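PDB 1WR2: hypothetical protein PH1789 from Pyrococcus horikoshii, which is of unknown function but carries an ATP-grasp domain, the nucleotide-binding fold of a large family of proteins. Local coordinates for residues A[45-48]-A[49-53]; A[171-174]-A[175-179]; A[202-205]-A[206-209]. All blocks are in the same frame, centred on the assembly; numbering follows the deposited sequence.

Overall arrangement
The three contacts follow one another along the chain, and each is local, made within a single continuous run of residues. Interaction 1 lies on helix 45-55, which packs against strand 40-42, an outermost strand of the four-stranded antiparallel sheet. Interaction 2 is the short helix 173-177, set against strands 133-140 and 120-129 of the six-stranded antiparallel sheet, with its centre about 41 Å from that of interaction 1 and on the opposite side of the chain's centre. Interaction 3 is the turn from helix 187-203 into strand 208-218 of that larger sheet, its centre about 32 Å from that of interaction 2. They are thus separate pieces of local packing in the ATP-grasp domain, one beside the smaller sheet and two at the larger.

Interaction 1 (A[45-48]-A[49-53]); sequences LDEA and LEYAK
Tyr51 lays its ring alongside the side chain of Glu47, one helical turn earlier, both pointing the same way from the helix. The ring and the carboxylate are turned almost perpendicular to each other, 84° between planes, and the approach is loose: Glu47 OE1 stays 4.1 Å from Tyr51 CE2. Closer in, Tyr51 CD2 comes 3.2 Å from Glu47 O, because CG stands beside the backbone N (chi1 -66°) and the ring leans back over the preceding turn. Glu47 O also takes the N-H of Tyr51 in a nearly straight bond, 3.0 Å from Tyr51 N, at 175°. The carboxylate itself is turned back toward the start of the helix, where Glu47 OE1 accepts from the backbone N of Lys43.

On another side of the helix Leu45 and Leu49 cross at a slant, Leu45 CD1 reaching Leu49 CG at 4.2 Å. Leu49 CG also sits 3.2 Å from Leu45 O, the acceptor for Leu49 N. Two more bonds of the i to i+4 pattern, from Glu50 N to Asp46 O and from Ala52 N to Ala48 O, complete the alpha-helical turn.

Helix 45-55 has two neighbours here: Glu47, Ala48 and Tyr51 rest on Ala42 of strand 40-42, while on helix 84-101 Leu45 and Ala52 meet Leu87, and Ala48 also meets Trp91.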
loop_
_atom_site.group_PDB
_atom_site.type_symbol
_atom_site.label_atom_id
_atom_site.label_comp_id
_atom_site.label_asym_id
_atom_site.label_seq_id
_atom_site.Cartn_x
_atom_site.Cartn_y
_atom_site.Cartn_z
ATOM N N LEU A 45 -0.311 23.115 -5.595
ATOM C CA LEU A 45 -1.427 23.275 -4.676
ATOM C C LEU A 45 -2.718 23.477 -5.469
ATOM O O LEU A 45 -3.775 22.975 -5.084
ATOM C CB LEU A 45 -1.177 24.461 -3.736
ATOM C CG LEU A 45 -2.321 24.906 -2.821
ATOM C CD1 LEU A 45 -2.830 23.753 -1.982
ATOM C CD2 LEU A 45 -1.811 26.033 -1.930
ATOM N N ASP A 46 -2.637 24.209 -6.580
ATOM C CA ASP A 46 -3.821 24.422 -7.405
ATOM C C ASP A 46 -4.340 23.073 -7.886
ATOM O O ASP A 46 -5.540 22.803 -7.835
ATOM C CB ASP A 46 -3.508 25.308 -8.615
ATOM C CG ASP A 46 -3.402 26.776 -8.252
ATOM O OD1 ASP A 46 -4.283 27.273 -7.518
ATOM O OD2 ASP A 46 -2.446 27.434 -8.708
ATOM N N GLU A 47 -3.430 22.223 -8.348
ATOM C CA GLU A 47 -3.815 20.899 -8.824
ATOM C C GLU A 47 -4.496 20.097 -7.719
ATOM O O GLU A 47 -5.513 19.444 -7.952
ATOM C CB GLU A 47 -2.589 20.136 -9.322
ATOM C CG GLU A 47 -2.201 20.443 -10.763
ATOM C CD GLU A 47 -0.993 19.647 -11.210
ATOM O OE1 GLU A 47 -0.852 18.483 -10.773
ATOM O OE2 GLU A 47 -0.192 20.173 -12.008
ATOM N N ALA A 48 -3.933 20.151 -6.517
ATOM C CA ALA A 48 -4.488 19.422 -5.385
ATOM C C ALA A 48 -5.903 19.898 -5.090
ATOM O O ALA A 48 -6.790 19.099 -4.801
ATOM C CB ALA A 48 -3.604 19.604 -4.158
ATOM N N LEU A 49 -6.115 21.208 -5.160
ATOM C CA LEU A 49 -7.433 21.762 -4.893
ATOM C C LEU A 49 -8.455 21.214 -5.891
ATOM O O LEU A 49 -9.589 20.905 -5.518
ATOM C CB LEU A 49 -7.379 23.292 -4.954
ATOM C CG LEU A 49 -6.550 23.947 -3.846
ATOM C CD1 LEU A 49 -6.499 25.448 -4.064
ATOM C CD2 LEU A 49 -7.163 23.617 -2.478
ATOM N N GLU A 50 -8.042 21.085 -7.151
ATOM C CA GLU A 50 -8.908 20.555 -8.205
ATOM C C GLU A 50 -9.257 19.096 -7.935
ATOM O O GLU A 50 -10.431 18.720 -7.936
ATOM C CB GLU A 50 -8.213 20.633 -9.566
ATOM C CG GLU A 50 -7.933 22.030 -10.080
ATOM C CD GLU A 50 -7.322 22.010 -11.478
ATOM O OE1 GLU A 50 -6.185 21.505 -11.632
ATOM O OE2 GLU A 50 -7.986 22.491 -12.422
ATOM N N TYR A 51 -8.226 18.277 -7.721
ATOM C CA TYR A 51 -8.408 16.850 -7.452
ATOM C C TYR A 51 -9.259 16.615 -6.208
ATOM O O TYR A 51 -10.042 15.669 -6.158
ATOM C CB TYR A 51 -7.057 16.150 -7.265
ATOM C CG TYR A 51 -6.184 16.095 -8.503
ATOM C CD1 TYR A 51 -6.720 15.749 -9.743
ATOM C CD2 TYR A 51 -4.812 16.332 -8.422
ATOM C CE1 TYR A 51 -5.905 15.636 -10.875
ATOM C CE2 TYR A 51 -3.988 16.221 -9.545
ATOM C CZ TYR A 51 -4.542 15.872 -10.767
ATOM O OH TYR A 51 -3.735 15.742 -11.877
ATOM N N ALA A 52 -9.096 17.473 -5.204
ATOM C CA ALA A 52 -9.865 17.345 -3.971
ATOM C C ALA A 52 -11.344 17.485 -4.298
ATOM O O ALA A 52 -12.165 16.666 -3.878
ATOM C CB ALA A 52 -9.448 18.413 -2.977
ATOM N N LYS A 53 -11.681 18.531 -5.047
ATOM C CA LYS A 53 -13.070 18.759 -5.439
ATOM C C LYS A 53 -13.548 17.585 -6.279
ATOM O O LYS A 53 -14.699 17.158 -6.186
ATOM C CB LYS A 53 -13.203 20.045 -6.256
ATOM C CG LYS A 53 -13.121 21.320 -5.441
ATOM C CD LYS A 53 -13.546 22.517 -6.278
ATOM C CE LYS A 53 -13.667 23.770 -5.430
ATOM N NZ LYS A 53 -14.122 24.930 -6.234
#

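Interaction 2 (A[171-174]-A[175-179]); sequences KAYP and ILAGA
Tyr173 reaches along the short helix to Ala177, and Ala172 meets Ile175 three residues on; these two pairs make up the apolar part of the contact. With CG opposite its own backbone N (chi1 176°), the tyrosine ring is carried forward along the chain, and Tyr173 CE2 comes 4.0 Å from Ala177 CB. The approach is oblique, with Tyr173 CZ and OH hardly farther from that methyl than CE2 is. In the other pair Ile175 turns its longer branch back, and its CD1 lies 3.8 Å from Ala172 CB. The branch point is close too, Ile175 CB being 3.2 Å from Ala172 O.

The polar part is all backbone, and most of it is weak. Ala177 N gives the well-formed bond, 3.1 Å to Tyr173 O at 155°. Leu176 N is nearer, 2.8 Å from Tyr173 O, but the bond is strongly bent and weak. Ile175 N to Ala172 O and Gly178 N to Pro174 O are weak as well. Pro174, whose nitrogen carries no hydrogen, is in the first turn.

Outside the run, Asp150 receives the N-H groups of Lys171 and Ala172 through its two carboxylate oxygens. Leu176 is buried against Phe138 and Leu140 of strand 133-140 and Ile167 of helix 160-168. The arrangement is that of a short, loosely bonded single-turn helix with proline in its first turn, which ends where Gly178 takes a positive phi, packed by its side chains against strands 120-129 and 133-140 of the six-stranded antiparallel sheet of the ATP-grasp domain.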
loop_
_atom_site.group_PDB
_atom_site.type_symbol
_atom_site.label_atom_id
_atom_site.label_comp_id
_atom_site.label_asym_id
_atom_site.label_seq_id
_atom_site.Cartn_x
_atom_site.Cartn_y
_atom_site.Cartn_z
ATOM N N LYS A 171 -3.284 -16.993 14.499
ATOM C CA LYS A 171 -3.968 -17.102 15.781
ATOM C C LYS A 171 -5.213 -16.221 15.819
ATOM O O LYS A 171 -6.229 -16.589 16.406
ATOM C CB LYS A 171 -3.033 -16.703 16.920
ATOM C CG LYS A 171 -1.784 -17.563 17.036
ATOM C CD LYS A 171 -1.056 -17.286 18.346
ATOM C CE LYS A 171 0.256 -18.034 18.413
ATOM N NZ LYS A 171 1.143 -17.645 17.279
ATOM N N ALA A 172 -5.129 -15.061 15.178
ATOM C CA ALA A 172 -6.242 -14.124 15.157
ATOM C C ALA A 172 -7.333 -14.475 14.155
ATOM O O ALA A 172 -8.203 -13.648 13.875
ATOM C CB ALA A 172 -5.727 -12.727 14.881
ATOM N N TYR A 173 -7.301 -15.690 13.616
ATOM C CA TYR A 173 -8.313 -16.088 12.646
ATOM C C TYR A 173 -9.743 -15.957 13.165
ATOM O O TYR A 173 -10.629 -15.467 12.454
ATOM C CB TYR A 173 -8.114 -17.527 12.183
ATOM C CG TYR A 173 -9.234 -17.937 11.264
ATOM C CD1 TYR A 173 -9.316 -17.417 9.975
ATOM C CD2 TYR A 173 -10.269 -18.753 11.717
ATOM C CE1 TYR A 173 -10.402 -17.690 9.159
ATOM C CE2 TYR A 173 -11.366 -19.033 10.908
ATOM C CZ TYR A 173 -11.425 -18.495 9.630
ATOM O OH TYR A 173 -12.510 -18.750 8.823
ATOM N N PRO A 174 -10.001 -16.428 14.398
ATOM C CA PRO A 174 -11.351 -16.336 14.962
ATOM C C PRO A 174 -11.907 -14.924 14.872
ATOM O O PRO A 174 -13.113 -14.727 14.720
ATOM C CB PRO A 174 -11.148 -16.789 16.405
ATOM C CG PRO A 174 -10.088 -17.832 16.258
ATOM C CD PRO A 174 -9.104 -17.152 15.317
ATOM N N ILE A 175 -11.020 -13.941 14.968
ATOM C CA ILE A 175 -11.421 -12.543 14.891
ATOM C C ILE A 175 -11.993 -12.203 13.514
ATOM O O ILE A 175 -12.961 -11.448 13.401
ATOM C CB ILE A 175 -10.228 -11.628 15.199
ATOM C CG1 ILE A 175 -9.765 -11.871 16.637
ATOM C CG2 ILE A 175 -10.613 -10.173 14.994
ATOM C CD1 ILE A 175 -8.501 -11.139 17.014
ATOM N N LEU A 176 -11.395 -12.764 12.469
ATOM C CA LEU A 176 -11.854 -12.522 11.107
ATOM C C LEU A 176 -13.180 -13.222 10.848
ATOM O O LEU A 176 -14.024 -12.721 10.108
ATOM C CB LEU A 176 -10.823 -13.025 10.098
ATOM C CG LEU A 176 -9.450 -12.358 10.090
ATOM C CD1 LEU A 176 -8.574 -13.017 9.033
ATOM C CD2 LEU A 176 -9.607 -10.870 9.803
ATOM N N ALA A 177 -13.350 -14.391 11.453
ATOM C CA ALA A 177 -14.574 -15.162 11.286
ATOM C C ALA A 177 -15.722 -14.484 12.024
ATOM O O ALA A 177 -16.891 -14.758 11.754
ATOM C CB ALA A 177 -14.372 -16.581 11.812
ATOM N N GLY A 178 -15.378 -13.598 12.953
ATOM C CA GLY A 178 -16.392 -12.896 13.719
ATOM C C GLY A 178 -16.663 -13.561 15.056
ATOM O O GLY A 178 -17.393 -14.551 15.127
ATOM N N ALA A 179 -16.069 -13.019 16.117
ATOM C CA ALA A 179 -16.250 -13.560 17.459
ATOM C C ALA A 179 -17.376 -12.831 18.194
ATOM O O ALA A 179 -18.535 -13.262 18.177
ATOM C CB ALA A 179 -14.950 -13.441 18.243
#

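Interaction 3 (A[202-205]-A[206-209]); sequences DDLK and DYIK
Leu204 O takes two backbone bonds as the chain leaves the helix, a nearly straight one from Ile208 N at 3.0 Å (169°) and a more bent one from Tyr207 N at 2.8 Å, whose donor stands above the carbonyl plane. Leu204 is also the hub for the side chains, with one methyl for each partner. Its CD1 meets Ile208 CD1 at 3.6 Å, while CD2 lies 3.8 Å from Tyr207 CD2, approaching the ring obliquely; Leu204 CA sits at the ring edge, in its plane.

On the outer side Lys205 folds back. With CG lodged between the backbone N and the carbonyl carbon (chi1 56°) and a bend at the far end, NZ returns to the last turn of the helix, donating to Asp202 O at 3.1 Å and forming a salt bridge with Asp202 OD1 at 3.5 Å. A water accepts weakly from Lys205 NZ and donates to Asp206 OD2.

The turn joins helix 187-203 to strand 208-218, and helix 3-14 packs against it: Leu204 touches Ile9, and Tyr207 touches Val6, Ile9 and Glu10.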
loop_
_atom_site.group_PDB
_atom_site.type_symbol
_atom_site.label_atom_id
_atom_site.label_comp_id
_atom_site.label_asym_id
_atom_site.label_seq_id
_atom_site.Cartn_x
_atom_site.Cartn_y
_atom_site.Cartn_z
ATOM N N ASP A 202 5.344 -13.438 -8.727
ATOM C CA ASP A 202 5.890 -14.517 -9.543
ATOM C C ASP A 202 6.314 -13.931 -10.899
ATOM O O ASP A 202 7.417 -14.179 -11.380
ATOM C CB ASP A 202 4.832 -15.616 -9.703
ATOM C CG ASP A 202 5.396 -16.903 -10.296
ATOM O OD1 ASP A 202 6.529 -17.283 -9.949
ATOM O OD2 ASP A 202 4.688 -17.545 -11.096
ATOM N N ASP A 203 5.442 -13.126 -11.497
ATOM C CA ASP A 203 5.732 -12.490 -12.780
ATOM C C ASP A 203 6.957 -11.596 -12.721
ATOM O O ASP A 203 7.817 -11.634 -13.606
ATOM C CB ASP A 203 4.555 -11.627 -13.217
ATOM C CG ASP A 203 3.489 -12.415 -13.912
ATOM O OD1 ASP A 203 3.531 -13.661 -13.846
ATOM O OD2 ASP A 203 2.607 -11.783 -14.519
ATOM N N LEU A 204 7.026 -10.792 -11.666
ATOM C CA LEU A 204 8.108 -9.839 -11.494
ATOM C C LEU A 204 9.199 -10.269 -10.523
ATOM O O LEU A 204 9.897 -9.419 -9.971
ATOM C CB LEU A 204 7.519 -8.509 -11.028
ATOM C CG LEU A 204 6.283 -8.012 -11.787
ATOM C CD1 LEU A 204 5.658 -6.854 -11.024
ATOM C CD2 LEU A 204 6.662 -7.594 -13.199
ATOM N N LYS A 205 9.364 -11.574 -10.314
ATOM C CA LYS A 205 10.375 -12.037 -9.370
ATOM C C LYS A 205 11.796 -11.521 -9.597
ATOM O O LYS A 205 12.577 -11.420 -8.648
ATOM C CB LYS A 205 10.382 -13.569 -9.278
ATOM C CG LYS A 205 10.585 -14.316 -10.575
ATOM C CD LYS A 205 10.696 -15.808 -10.282
ATOM C CE LYS A 205 10.578 -16.647 -11.545
ATOM N NZ LYS A 205 9.203 -16.570 -12.133
ATOM N N ASP A 206 12.145 -11.181 -10.834
ATOM C CA ASP A 206 13.490 -10.668 -11.087
ATOM C C ASP A 206 13.571 -9.165 -10.829
ATOM O O ASP A 206 14.663 -8.594 -10.754
ATOM C CB ASP A 206 13.921 -10.966 -12.526
ATOM C CG ASP A 206 14.248 -12.429 -12.740
ATOM O OD1 ASP A 206 15.089 -12.963 -11.986
ATOM O OD2 ASP A 206 13.665 -13.043 -13.659
ATOM N N TYR A 207 12.411 -8.534 -10.683
ATOM C CA TYR A 207 12.339 -7.099 -10.441
ATOM C C TYR A 207 12.217 -6.711 -8.972
ATOM O O TYR A 207 12.973 -5.873 -8.473
ATOM C CB TYR A 207 11.144 -6.498 -11.182
ATOM C CG TYR A 207 11.255 -6.528 -12.685
ATOM C CD1 TYR A 207 12.192 -5.738 -13.352
ATOM C CD2 TYR A 207 10.419 -7.344 -13.444
ATOM C CE1 TYR A 207 12.291 -5.759 -14.739
ATOM C CE2 TYR A 207 10.511 -7.374 -14.830
ATOM C CZ TYR A 207 11.446 -6.580 -15.471
ATOM O OH TYR A 207 11.535 -6.611 -16.844
ATOM N N ILE A 208 11.251 -7.324 -8.294
ATOM C CA ILE A 208 10.956 -7.027 -6.896
ATOM C C ILE A 208 11.745 -7.800 -5.837
ATOM O O ILE A 208 11.814 -9.029 -5.861
ATOM C CB ILE A 208 9.447 -7.230 -6.634
ATOM C CG1 ILE A 208 8.651 -6.391 -7.630
ATOM C CG2 ILE A 208 9.091 -6.864 -5.188
ATOM C CD1 ILE A 208 7.195 -6.778 -7.730
ATOM N N LYS A 209 12.346 -7.060 -4.911
ATOM C CA LYS A 209 13.099 -7.658 -3.813
ATOM C C LYS A 209 12.098 -7.951 -2.697
ATOM O O LYS A 209 12.019 -9.074 -2.191
ATOM C CB LYS A 209 14.164 -6.680 -3.316
ATOM C CG LYS A 209 15.007 -7.180 -2.157
ATOM C CD LYS A 209 16.054 -6.127 -1.775
ATOM C CE LYS A 209 16.981 -6.607 -0.664
ATOM N NZ LYS A 209 16.243 -6.837 0.606
HETATM O O HOH W 1 10.767 -14.389 -14.326
#